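Local coordinates for protein phosphate transporter (Thermotoga maritima MSB8, PDB 6L85) that probably imports phosphate across the membrane, coupled to sodium ions, as a bacterial relative of the human SLC20 carriers, at residues Ser150-Met153 against Phe154-Ile157; Lys372-Val375 against Ile376-Leu380; Leu199-Ser202 against Phe203-Ile207; Phe12-Ala15 against Phe16-Ala20. All coordinates share one frame; numbering follows the deposited sequence.

Interaction 1 (Ser150-Met153 against Phe154-Ile157); sequences SFVM and FKLI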
loop_
_atom_site.group_PDB
_atom_site.type_symbol
_atom_site.label_atom_id
_atom_site.label_comp_id
_atom_site.label_asym_id
_atom_site.label_seq_id
_atom_site.Cartn_x
_atom_site.Cartn_y
_atom_site.Cartn_z
ATOM N N SER B 150 16.681 -12.378 -15.978
ATOM C CA SER B 150 15.709 -13.195 -16.688
ATOM C C SER B 150 16.196 -14.634 -16.869
ATOM O O SER B 150 15.529 -15.603 -16.471
ATOM C CB SER B 150 15.486 -12.527 -18.050
ATOM O OG SER B 150 14.223 -12.782 -18.587
ATOM N N PHE B 151 17.367 -14.779 -17.497
ATOM C CA PHE B 151 17.913 -16.096 -17.811
ATOM C C PHE B 151 18.118 -16.914 -16.537
ATOM O O PHE B 151 17.636 -18.053 -16.417
ATOM C CB PHE B 151 19.223 -15.904 -18.588
ATOM C CG PHE B 151 19.949 -17.177 -18.920
ATOM C CD1 PHE B 151 19.599 -17.924 -20.033
ATOM C CD2 PHE B 151 20.997 -17.614 -18.127
ATOM C CE1 PHE B 151 20.278 -19.096 -20.347
ATOM C CE2 PHE B 151 21.682 -18.781 -18.434
ATOM C CZ PHE B 151 21.319 -19.526 -19.545
ATOM N N VAL B 152 18.787 -16.320 -15.551
ATOM C CA VAL B 152 19.070 -17.042 -14.313
ATOM C C VAL B 152 17.778 -17.416 -13.605
ATOM O O VAL B 152 17.643 -18.523 -13.072
ATOM C CB VAL B 152 19.996 -16.205 -13.413
ATOM C CG1 VAL B 152 20.257 -16.919 -12.087
ATOM C CG2 VAL B 152 21.300 -15.912 -14.146
ATOM N N MET B 153 16.790 -16.519 -13.618
ATOM C CA MET B 153 15.558 -16.786 -12.896
ATOM C C MET B 153 14.746 -17.882 -13.574
ATOM O O MET B 153 14.148 -18.725 -12.897
ATOM C CB MET B 153 14.737 -15.505 -12.771
ATOM C CG MET B 153 13.370 -15.741 -12.174
ATOM S SD MET B 153 12.542 -14.202 -11.742
ATOM C CE MET B 153 10.959 -14.871 -11.234
ATOM N N PHE B 154 14.696 -17.889 -14.909
ATOM C CA PHE B 154 13.981 -18.968 -15.577
ATOM C C PHE B 154 14.645 -20.313 -15.302
ATOM O O PHE B 154 13.957 -21.331 -15.115
ATOM C CB PHE B 154 13.888 -18.728 -17.075
ATOM C CG PHE B 154 12.808 -19.537 -17.714
ATOM C CD1 PHE B 154 11.466 -19.324 -17.358
ATOM C CD2 PHE B 154 13.114 -20.551 -18.618
ATOM C CE1 PHE B 154 10.445 -20.104 -17.920
ATOM C CE2 PHE B 154 12.110 -21.323 -19.190
ATOM C CZ PHE B 154 10.771 -21.102 -18.840
ATOM N N LYS B 155 15.982 -20.328 -15.231
ATOM C CA LYS B 155 16.686 -21.538 -14.793
ATOM C C LYS B 155 16.307 -21.941 -13.375
ATOM O O LYS B 155 16.126 -23.130 -13.088
ATOM C CB LYS B 155 18.208 -21.314 -14.900
ATOM C CG LYS B 155 19.094 -22.303 -14.128
ATOM C CD LYS B 155 19.316 -21.960 -12.641
ATOM C CE LYS B 155 20.427 -20.941 -12.509
ATOM N NZ LYS B 155 20.765 -20.642 -11.101
ATOM N N LEU B 156 16.205 -20.966 -12.470
ATOM C CA LEU B 156 15.746 -21.256 -11.109
ATOM C C LEU B 156 14.359 -21.877 -11.104
ATOM O O LEU B 156 14.071 -22.769 -10.297
ATOM C CB LEU B 156 15.690 -19.985 -10.269
ATOM C CG LEU B 156 16.804 -19.762 -9.252
ATOM C CD1 LEU B 156 18.063 -19.503 -10.027
ATOM C CD2 LEU B 156 16.481 -18.606 -8.274
ATOM N N ILE B 157 13.460 -21.351 -11.935
ATOM C CA ILE B 157 12.095 -21.875 -12.001
ATOM C C ILE B 157 12.120 -23.332 -12.458
ATOM O O ILE B 157 11.489 -24.208 -11.850
ATOM C CB ILE B 157 11.233 -21.011 -12.941
ATOM C CG1 ILE B 157 11.201 -19.538 -12.493
ATOM C CG2 ILE B 157 9.843 -21.614 -13.102
ATOM C CD1 ILE B 157 10.419 -19.286 -11.244
#
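Val152 and Leu156 meet in an i to i+4 contact within one turn of the long alpha-helix 129-162, part of the all-helical fold of this sodium-dependent transporter. Four successive backbone bonds of the alpha-helical kind hold the turn. The first, Phe154 N to Ser150 O, spans 2.9 Å and is nearly straight, with 165° at the hydrogen. Val152 is on the surface, and Leu156 lies side by side with it, pointing the same way. The CG1 methyl of Val152 stands 4.0 Å from Leu156 CD1. Val152 CG1 is anti to the backbone N (chi1 178°), which carries this methyl along the helix toward the next turn. Lys155 bends at chi2 and chi3 and folds back alongside the same valine. Its end runs beside the branch, with Lys155 NZ 3.9 Å and CE 4.0 Å from Val152 CG1. The buried side of the turn holds Met153, whose extended chain reaches Phe324 and Phe328 of helix 320-339 and Phe178 of helix 167-194. Phe178 also touches Leu156 and Ile157. Ser150 turns its hydroxyl to another partner, the carbonyl of Ala353. Met153 and Ile157 meet more loosely, Met153 CG to Ile157 CG1 at 4.4 Å.

Interaction 2 (Lys372-Val375 against Ile376-Leu380); sequences KNIV and ISWLL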
loop_
_atom_site.group_PDB
_atom_site.type_symbol
_atom_site.label_atom_id
_atom_site.label_comp_id
_atom_site.label_asym_id
_atom_site.label_seq_id
_atom_site.Cartn_x
_atom_site.Cartn_y
_atom_site.Cartn_z
ATOM N N LYS B 372 12.770 -2.600 -38.153
ATOM C CA LYS B 372 13.766 -1.627 -38.579
ATOM C C LYS B 372 13.364 -0.228 -38.136
ATOM O O LYS B 372 14.217 0.552 -37.696
ATOM C CB LYS B 372 13.962 -1.686 -40.100
ATOM C CG LYS B 372 14.959 -2.740 -40.572
ATOM C CD LYS B 372 14.716 -3.106 -42.042
ATOM C CE LYS B 372 15.337 -4.456 -42.380
ATOM N NZ LYS B 372 15.169 -4.829 -43.819
ATOM N N ASN B 373 12.066 0.104 -38.252
ATOM C CA ASN B 373 11.571 1.391 -37.767
ATOM C C ASN B 373 11.844 1.567 -36.279
ATOM O O ASN B 373 12.234 2.653 -35.827
ATOM C CB ASN B 373 10.070 1.509 -38.035
ATOM C CG ASN B 373 9.755 1.783 -39.490
ATOM O OD1 ASN B 373 10.651 1.818 -40.322
ATOM N ND2 ASN B 373 8.473 1.979 -39.804
ATOM N N ILE B 374 11.632 0.507 -35.500
ATOM C CA ILE B 374 11.841 0.583 -34.060
ATOM C C ILE B 374 13.307 0.854 -33.757
ATOM O O ILE B 374 13.642 1.736 -32.956
ATOM C CB ILE B 374 11.344 -0.708 -33.379
ATOM C CG1 ILE B 374 9.826 -0.649 -33.190
ATOM C CG2 ILE B 374 12.075 -0.950 -32.049
ATOM C CD1 ILE B 374 9.246 -1.867 -32.517
ATOM N N VAL B 375 14.202 0.104 -34.406
ATOM C CA VAL B 375 15.633 0.296 -34.176
ATOM C C VAL B 375 16.066 1.704 -34.588
ATOM O O VAL B 375 16.851 2.357 -33.884
ATOM C CB VAL B 375 16.440 -0.794 -34.904
ATOM C CG1 VAL B 375 17.943 -0.496 -34.836
ATOM C CG2 VAL B 375 16.130 -2.156 -34.300
ATOM N N ILE B 376 15.554 2.200 -35.721
ATOM C CA ILE B 376 15.901 3.550 -36.163
ATOM C C ILE B 376 15.472 4.565 -35.115
ATOM O O ILE B 376 16.254 5.440 -34.719
ATOM C CB ILE B 376 15.256 3.881 -37.525
ATOM C CG1 ILE B 376 15.683 2.908 -38.630
ATOM C CG2 ILE B 376 15.577 5.322 -37.931
ATOM C CD1 ILE B 376 17.013 3.109 -39.096
ATOM N N SER B 377 14.200 4.493 -34.697
ATOM C CA SER B 377 13.672 5.450 -33.734
ATOM C C SER B 377 14.489 5.425 -32.453
ATOM O O SER B 377 14.805 6.481 -31.890
ATOM C CB SER B 377 12.192 5.155 -33.449
ATOM O OG SER B 377 12.051 3.990 -32.646
ATOM N N TRP B 378 14.886 4.231 -31.999
ATOM C CA TRP B 378 15.674 4.169 -30.773
ATOM C C TRP B 378 17.049 4.804 -30.956
ATOM O O TRP B 378 17.542 5.496 -30.055
ATOM C CB TRP B 378 15.820 2.730 -30.299
ATOM C CG TRP B 378 14.549 2.159 -29.820
ATOM C CD1 TRP B 378 13.320 2.749 -29.851
ATOM C CD2 TRP B 378 14.362 0.868 -29.239
ATOM N NE1 TRP B 378 12.381 1.908 -29.314
ATOM C CE2 TRP B 378 12.991 0.744 -28.933
ATOM C CE3 TRP B 378 15.218 -0.197 -28.948
ATOM C CZ2 TRP B 378 12.454 -0.400 -28.348
ATOM C CZ3 TRP B 378 14.684 -1.337 -28.363
ATOM C CH2 TRP B 378 13.315 -1.431 -28.076
ATOM N N LEU B 379 17.707 4.560 -32.095
ATOM C CA LEU B 379 19.032 5.157 -32.253
ATOM C C LEU B 379 18.939 6.665 -32.448
ATOM O O LEU B 379 19.841 7.392 -32.032
ATOM C CB LEU B 379 19.794 4.500 -33.406
ATOM C CG LEU B 379 20.088 3.024 -33.153
ATOM C CD1 LEU B 379 20.364 2.280 -34.453
ATOM C CD2 LEU B 379 21.216 2.825 -32.146
ATOM N N LEU B 380 17.827 7.159 -32.998
ATOM C CA LEU B 380 17.718 8.572 -33.336
ATOM C C LEU B 380 17.041 9.434 -32.276
ATOM O O LEU B 380 17.035 10.663 -32.428
ATOM C CB LEU B 380 16.951 8.740 -34.653
ATOM C CG LEU B 380 17.746 8.402 -35.927
ATOM C CD1 LEU B 380 16.949 8.728 -37.179
ATOM C CD2 LEU B 380 19.032 9.192 -35.909
#
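With CG1 beside the backbone N (chi1 -81°), Ile374 has its CG2 methyl anti to that N, and Trp378 turns its indole beside its own N (chi1 -69°); together these torsions set methyl against ring. The result is an i to i+4 CH-pi contact on alpha-helix 368-400, near the surface of this helical transporter. Ile374 and Trp378 point the same way. The methyl sits over one face of the indole, displaced toward the rim, with Ile374 CG2 3.9 Å from the centroid of the six-membered ring of Trp378. It stands 21° off the ring normal. Ile374 O lies over a face of the indole too, and it accepts two bonds. Trp378 N gives the regular helical bond to Ile374 O at 2.9 Å. Ser377 OG gives the second, at 2.8 Å to Ile374 O, from well off the line of the carbonyl. The indole NE1 bonds outside the turn, to Pro103 O, and the ring also meets His348. Thr347, a ligand of a bound sodium ion, touches the same indole. Without the indole, as with an alanine here, the Ile374 methyl is likely to lose the face it rests on and Pro103 O its N-H donor. A second apolar pair lies on the exposed side. There Val375 and Leu379 run side by side, with Val375 CG1 3.7 Å from Leu379 CD1.

Interaction 3 (Leu199-Ser202 against Phe203-Ile207); sequences LSES and FLLGI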
loop_
_atom_site.group_PDB
_atom_site.type_symbol
_atom_site.label_atom_id
_atom_site.label_comp_id
_atom_site.label_asym_id
_atom_site.label_seq_id
_atom_site.Cartn_x
_atom_site.Cartn_y
_atom_site.Cartn_z
ATOM N N LEU B 199 19.512 0.827 8.249
ATOM C CA LEU B 199 19.514 -0.382 7.429
ATOM C C LEU B 199 18.877 -1.569 8.147
ATOM O O LEU B 199 18.118 -2.334 7.541
ATOM C CB LEU B 199 20.946 -0.719 7.019
ATOM C CG LEU B 199 21.029 -1.950 6.136
ATOM C CD1 LEU B 199 20.477 -1.632 4.744
ATOM C CD2 LEU B 199 22.461 -2.465 6.066
ATOM N N SER B 200 19.183 -1.750 9.435
ATOM C CA SER B 200 18.639 -2.885 10.174
ATOM C C SER B 200 17.115 -2.821 10.249
ATOM O O SER B 200 16.434 -3.844 10.105
ATOM C CB SER B 200 19.244 -2.927 11.577
ATOM O OG SER B 200 18.724 -1.857 12.350
ATOM N N GLU B 201 16.562 -1.622 10.458
ATOM C CA GLU B 201 15.111 -1.467 10.519
ATOM C C GLU B 201 14.475 -1.683 9.150
ATOM O O GLU B 201 13.410 -2.307 9.045
ATOM C CB GLU B 201 14.742 -0.085 11.065
ATOM C CG GLU B 201 13.266 0.020 11.428
ATOM C CD GLU B 201 12.777 1.450 11.573
ATOM O OE1 GLU B 201 13.623 2.358 11.762
ATOM O OE2 GLU B 201 11.542 1.665 11.513
ATOM N N SER B 202 15.113 -1.165 8.092
ATOM C CA SER B 202 14.635 -1.407 6.735
ATOM C C SER B 202 14.567 -2.897 6.433
ATOM O O SER B 202 13.560 -3.391 5.909
ATOM C CB SER B 202 15.540 -0.701 5.737
ATOM O OG SER B 202 15.518 0.689 5.991
ATOM N N PHE B 203 15.632 -3.631 6.766
ATOM C CA PHE B 203 15.648 -5.067 6.505
ATOM C C PHE B 203 14.619 -5.785 7.354
ATOM O O PHE B 203 13.969 -6.724 6.889
ATOM C CB PHE B 203 17.039 -5.649 6.777
ATOM C CG PHE B 203 18.015 -5.440 5.658
ATOM C CD1 PHE B 203 17.581 -5.416 4.335
ATOM C CD2 PHE B 203 19.369 -5.288 5.922
ATOM C CE1 PHE B 203 18.485 -5.236 3.289
ATOM C CE2 PHE B 203 20.283 -5.109 4.882
ATOM C CZ PHE B 203 19.837 -5.077 3.563
ATOM N N LEU B 204 14.477 -5.378 8.616
ATOM C CA LEU B 204 13.524 -6.047 9.492
ATOM C C LEU B 204 12.098 -5.884 8.971
ATOM O O LEU B 204 11.317 -6.846 8.943
ATOM C CB LEU B 204 13.673 -5.488 10.906
ATOM C CG LEU B 204 12.705 -6.022 11.945
ATOM C CD1 LEU B 204 13.058 -7.460 12.271
ATOM C CD2 LEU B 204 12.713 -5.131 13.186
ATOM N N LEU B 205 11.755 -4.680 8.505
ATOM C CA LEU B 205 10.427 -4.468 7.934
ATOM C C LEU B 205 10.263 -5.223 6.615
ATOM O O LEU B 205 9.195 -5.800 6.346
ATOM C CB LEU B 205 10.178 -2.963 7.753
ATOM C CG LEU B 205 9.769 -2.291 9.073
ATOM C CD1 LEU B 205 9.972 -0.784 9.046
ATOM C CD2 LEU B 205 8.315 -2.622 9.356
ATOM N N GLY B 206 11.301 -5.216 5.765
ATOM C CA GLY B 206 11.235 -6.004 4.542
ATOM C C GLY B 206 10.971 -7.469 4.825
ATOM O O GLY B 206 10.118 -8.092 4.185
ATOM N N ILE B 207 11.672 -8.029 5.819
ATOM C CA ILE B 207 11.501 -9.443 6.143
ATOM C C ILE B 207 10.097 -9.707 6.665
ATOM O O ILE B 207 9.460 -10.694 6.278
ATOM C CB ILE B 207 12.572 -9.909 7.150
ATOM C CG1 ILE B 207 13.974 -9.782 6.557
ATOM C CG2 ILE B 207 12.346 -11.369 7.516
ATOM C CD1 ILE B 207 14.255 -10.833 5.492
#
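The first turns of alpha-helix 199-224 carry this i to i+4 contact, with Leu199 set against the ring of Phe203 on the surface. The isopropyl group of Leu199 crosses the phenyl ring at a slant. Its branch carbon makes a close approach, Leu199 CG to Phe203 CE2 at 3.5 Å. The CD1 methyl of Leu199 lies over one face of the ring and reaches Phe203 CZ at 3.7 Å. Leu199 holds CG opposite its backbone N (chi1 -179°), which sends the branch up the helix toward the aromatic side chain. Phe203 places its ring beside its own N (chi1 -81°), so the CE2 side leans back over the leucine. The backbone is regular: Phe203 N bonds to Leu199 O at 2.9 Å, with 165° at the hydrogen.

The helix belongs to the alpha-helical membrane fold of the phosphate transporter family, and here it takes part in the dimer. Glu201 and Leu205 pack on Phe286 of the second subunit, and Leu204 packs on Leu290 of that subunit. Within the turn, Glu201 and Leu205 lie side by side and point the same way. The glutamate chain is extended, and Glu201 OE2 stands 3.8 Å from Leu205 CD1. This oxygen is buried by the contact and has no polar partner in the model. Such a setting would probably raise the cost of holding a negative charge there. Ser202 faces helix 167-194, where it touches Val191 and Lys192. Its OG bonds back to Pro198 O, just before the turn.

Interaction 4 (Phe12-Ala15 against Phe16-Ala20); sequences FIMA and FSIGA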
loop_
_atom_site.group_PDB
_atom_site.type_symbol
_atom_site.label_atom_id
_atom_site.label_comp_id
_atom_site.label_asym_id
_atom_site.label_seq_id
_atom_site.Cartn_x
_atom_site.Cartn_y
_atom_site.Cartn_z
ATOM N N PHE B 12 2.263 17.958 -17.139
ATOM C CA PHE B 12 1.145 17.032 -17.244
ATOM C C PHE B 12 1.150 16.334 -18.594
ATOM O O PHE B 12 0.930 15.126 -18.677
ATOM C CB PHE B 12 -0.184 17.755 -17.028
ATOM C CG PHE B 12 -1.347 16.848 -17.154
ATOM C CD1 PHE B 12 -1.799 16.130 -16.055
ATOM C CD2 PHE B 12 -1.942 16.645 -18.388
ATOM C CE1 PHE B 12 -2.852 15.255 -16.188
ATOM C CE2 PHE B 12 -2.989 15.767 -18.524
ATOM C CZ PHE B 12 -3.445 15.067 -17.425
ATOM N N ILE B 13 1.370 17.089 -19.673
ATOM C CA ILE B 13 1.379 16.483 -21.005
ATOM C C ILE B 13 2.511 15.459 -21.129
ATOM O O ILE B 13 2.327 14.357 -21.663
ATOM C CB ILE B 13 1.476 17.589 -22.071
ATOM C CG1 ILE B 13 0.187 18.424 -22.063
ATOM C CG2 ILE B 13 1.780 16.994 -23.444
ATOM C CD1 ILE B 13 0.212 19.587 -23.057
ATOM N N MET B 14 3.697 15.804 -20.635
ATOM C CA MET B 14 4.797 14.852 -20.647
ATOM C C MET B 14 4.445 13.581 -19.871
ATOM O O MET B 14 4.695 12.465 -20.341
ATOM C CB MET B 14 6.043 15.519 -20.075
ATOM C CG MET B 14 7.217 14.615 -19.966
ATOM S SD MET B 14 7.946 14.260 -21.581
ATOM C CE MET B 14 9.103 12.987 -21.119
ATOM N N ALA B 15 3.876 13.736 -18.661
ATOM C CA ALA B 15 3.521 12.579 -17.837
ATOM C C ALA B 15 2.470 11.712 -18.526
ATOM O O ALA B 15 2.563 10.470 -18.528
ATOM C CB ALA B 15 3.023 13.070 -16.471
ATOM N N PHE B 16 1.456 12.361 -19.110
ATOM C CA PHE B 16 0.444 11.671 -19.903
ATOM C C PHE B 16 1.087 10.838 -21.011
ATOM O O PHE B 16 0.724 9.670 -21.219
ATOM C CB PHE B 16 -0.520 12.713 -20.478
ATOM C CG PHE B 16 -1.711 12.123 -21.169
ATOM C CD1 PHE B 16 -1.628 11.704 -22.483
ATOM C CD2 PHE B 16 -2.918 11.984 -20.498
ATOM C CE1 PHE B 16 -2.715 11.145 -23.127
ATOM C CE2 PHE B 16 -4.018 11.432 -21.137
ATOM C CZ PHE B 16 -3.907 11.004 -22.456
ATOM N N SER B 17 2.071 11.423 -21.719
ATOM C CA SER B 17 2.718 10.712 -22.823
ATOM C C SER B 17 3.519 9.516 -22.321
ATOM O O SER B 17 3.546 8.460 -22.977
ATOM C CB SER B 17 3.588 11.693 -23.633
ATOM O OG SER B 17 4.897 11.855 -23.105
ATOM N N ILE B 18 4.134 9.640 -21.139
ATOM C CA ILE B 18 4.829 8.497 -20.534
ATOM C C ILE B 18 3.852 7.350 -20.250
ATOM O O ILE B 18 4.106 6.185 -20.599
ATOM C CB ILE B 18 5.558 8.936 -19.249
ATOM C CG1 ILE B 18 6.679 9.928 -19.561
ATOM C CG2 ILE B 18 6.076 7.736 -18.478
ATOM C CD1 ILE B 18 7.241 10.648 -18.327
ATOM N N GLY B 19 2.743 7.653 -19.560
ATOM C CA GLY B 19 1.774 6.606 -19.264
ATOM C C GLY B 19 1.283 5.919 -20.525
ATOM O O GLY B 19 1.246 4.679 -20.603
ATOM N N ALA B 20 0.982 6.721 -21.558
ATOM C CA ALA B 20 0.479 6.199 -22.823
ATOM C C ALA B 20 1.474 5.252 -23.480
ATOM O O ALA B 20 1.097 4.163 -23.943
ATOM C CB ALA B 20 0.152 7.358 -23.765
#
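Phe12 O to Phe16 N at 2.8 Å is one of the regular i to i+4 backbone bonds here, which go on through Gly19 N to Ala15 O. The turn lies on alpha-helix 2-32, buried among the membrane helices of the transporter. Met14 O takes two bonds. One is the helical bond, Ile18 N to Met14 O at 3.0 Å. The other comes from Ser17, whose OG donates to Met14 O at 2.8 Å. Ser17 holds this hydroxyl between its backbone N and carbonyl carbon (chi1 86°), which swings it back to the preceding turn. The hydroxyl approaches well off the carbonyl line, with an angle of 125° at the oxygen. The polar group is thereby satisfied inside the helix, where Ser17 also touches Ile94 of helix 76-99. A valine here would probably leave Met14 O without its second donor. Next to the serine, Met14 bends at chi2 toward Ile18 and crosses it, Met14 CE 4.1 Å from Ile18 CD1. Met14 and Ile18 both touch Asn261 of helix 260-275. A phosphate ion, probably from the crystallisation liquor, lies about 5 Å from the side chain of Ile18. On the partly exposed side the rings of Phe12 and Phe16 meet loosely. Phe12 CE2 stands 4.3 Å from Phe16 CD2.

How the interactions relate
All four are short runs of alpha-helix, each on a different helix, and none touches another. Interaction 4 is the buried one. Interaction 2 lies on the surface, and interactions 1 and 3 are partly buried. Interactions 2 and 4 each have a serine hydroxyl that adds a second bond to a helical carbonyl. They differ in apolar partner: a methyl over an indole in 2, a methionine across an isoleucine in 4. The side chains of interaction 1 are mostly aliphatic; interaction 3 pairs a leucine with a phenyl ring on the surface and a carboxylate with a leucine at the subunit interface. Interactions 1 and 3 both border helix 167-194, but only interaction 3 meets the second subunit.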